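Local structure of putative N-acetyl-gamma-glutamyl-phosphate reductase (Arabidopsis thaliana, 1XYG) at residues K15-G20 against T82-F87. The protein probably catalyses the NADPH-dependent reduction of N-acetyl-L-glutamyl 5-phosphate to its semialdehyde, a step of arginine biosynthesis in the chloroplast. Residues are numbered along the deposited sequence; the frame is centred on the assembly and turned at random.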
# COMPACT_ATOMS: atom_id res chain seq x y z
N LYS A 15 25.71 -20.15 23.06
CA LYS A 15 26.63 -19.66 22.00
C LYS A 15 27.82 -18.96 22.63
O LYS A 15 27.77 -18.59 23.80
CB LYS A 15 25.89 -18.72 21.05
CG LYS A 15 24.73 -19.40 20.34
CD LYS A 15 23.96 -18.44 19.44
CE LYS A 15 22.84 -19.18 18.72
NZ LYS A 15 22.19 -18.36 17.66
N ASP A 16 28.88 -18.75 21.86
CA ASP A 16 30.09 -18.13 22.37
C ASP A 16 29.94 -16.71 22.92
O ASP A 16 30.48 -16.39 23.98
CB ASP A 16 31.18 -18.12 21.29
CG ASP A 16 31.44 -19.51 20.73
OD1 ASP A 16 31.61 -20.45 21.54
OD2 ASP A 16 31.49 -19.65 19.49
N ILE A 17 29.22 -15.86 22.20
CA ILE A 17 29.07 -14.48 22.62
C ILE A 17 27.71 -14.10 23.16
O ILE A 17 26.68 -14.39 22.56
CB ILE A 17 29.40 -13.53 21.46
CG1 ILE A 17 30.85 -13.74 21.00
CG2 ILE A 17 29.16 -12.09 21.89
CD1 ILE A 17 31.90 -13.36 22.04
N ARG A 18 27.71 -13.43 24.31
CA ARG A 18 26.48 -12.98 24.95
C ARG A 18 26.25 -11.52 24.62
O ARG A 18 27.03 -10.64 24.97
CB ARG A 18 26.56 -13.18 26.46
CG ARG A 18 26.71 -14.62 26.83
CD ARG A 18 27.05 -14.75 28.28
NE ARG A 18 25.88 -14.91 29.12
CZ ARG A 18 25.94 -14.99 30.45
NH1 ARG A 18 27.11 -14.92 31.05
NH2 ARG A 18 24.83 -15.17 31.16
N ILE A 19 25.15 -11.29 23.93
CA ILE A 19 24.80 -9.95 23.49
C ILE A 19 23.80 -9.21 24.36
O ILE A 19 22.80 -9.76 24.81
CB ILE A 19 24.23 -9.97 22.06
CG1 ILE A 19 25.27 -10.49 21.07
CG2 ILE A 19 23.73 -8.58 21.69
CD1 ILE A 19 26.56 -9.67 21.03
N GLY A 20 24.09 -7.94 24.59
CA GLY A 20 23.19 -7.10 25.35
C GLY A 20 22.58 -6.09 24.39
O GLY A 20 23.29 -5.49 23.58
N THR A 82 27.29 -8.92 32.64
CA THR A 82 26.69 -10.17 32.21
C THR A 82 26.74 -10.38 30.68
O THR A 82 26.29 -11.40 30.18
CB THR A 82 25.21 -10.22 32.65
OG1 THR A 82 25.13 -9.89 34.04
CG2 THR A 82 24.63 -11.61 32.43
N VAL A 83 27.29 -9.41 29.95
CA VAL A 83 27.37 -9.53 28.50
C VAL A 83 28.76 -9.22 27.96
O VAL A 83 29.56 -8.57 28.62
CB VAL A 83 26.34 -8.61 27.79
CG1 VAL A 83 24.92 -9.10 28.08
CG2 VAL A 83 26.50 -7.18 28.27
N ASP A 84 29.04 -9.70 26.74
CA ASP A 84 30.34 -9.51 26.10
C ASP A 84 30.38 -8.30 25.18
O ASP A 84 31.37 -7.57 25.14
CB ASP A 84 30.71 -10.76 25.31
CG ASP A 84 30.68 -12.02 26.17
OD1 ASP A 84 31.47 -12.10 27.13
OD2 ASP A 84 29.86 -12.91 25.88
N ALA A 85 29.30 -8.09 24.43
CA ALA A 85 29.19 -6.95 23.53
C ALA A 85 27.78 -6.37 23.65
O ALA A 85 26.84 -7.05 24.05
CB ALA A 85 29.48 -7.38 22.09
N VAL A 86 27.64 -5.11 23.28
CA VAL A 86 26.36 -4.43 23.37
C VAL A 86 25.97 -3.65 22.12
O VAL A 86 26.81 -3.05 21.46
CB VAL A 86 26.37 -3.44 24.58
CG1 VAL A 86 25.29 -2.40 24.41
CG2 VAL A 86 26.18 -4.20 25.89
N PHE A 87 24.68 -3.68 21.81
CA PHE A 87 24.11 -2.94 20.69
C PHE A 87 23.23 -1.90 21.36
O PHE A 87 22.37 -2.24 22.18
CB PHE A 87 23.23 -3.83 19.80
CG PHE A 87 23.99 -4.67 18.82
CD1 PHE A 87 24.72 -4.08 17.79
CD2 PHE A 87 23.96 -6.06 18.91
CE1 PHE A 87 25.40 -4.87 16.85
CE2 PHE A 87 24.64 -6.86 17.98
CZ PHE A 87 25.37 -6.26 16.95
O HOH W 1 29.52 -12.97 29.81
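Arg18 O is gripped by two successive amides: Asp84 N at 2.8 Å, lying in the carbonyl plane, and Ala85 N more weakly at 3.5 Å. Asp84 also reaches back, its OD2 accepting Arg18 N at 2.7 Å through the anti lone pair; the N-H...O angle of 165° marks a nearly straight bond. Its CG stands anti to the carbonyl carbon (chi1 -55°), which turns the carboxylate toward the backbone of Arg18 in strand 17-22, where it stands in for a backbone acceptor. An alanine here would probably leave Arg18 N without this acceptor. The Arg18 chain bends at chi3 (92°), so that Thr82 O sits 3.5 Å above the guanidinium plane, over its centre; a water weakly bonded to both Arg18 NH1 and Asp84 OD1 bridges the two side chains. Farther on, parallel bridges pair Ile19 with Ala85 and Gly20 with Val86, Gly20 N bonding to Ala85 O and Phe87 N to Gly20 O, both 2.9 Å. Ile19 lays CD1 on Ala85 CB and sets CG2 at the ring edge of Phe87, 3.8 Å from CD2. These three side chains meet Leu340 of helix 329-343, while strands 42-47 and 107-110 flank the pair in the parallel Rossmann-type sheet.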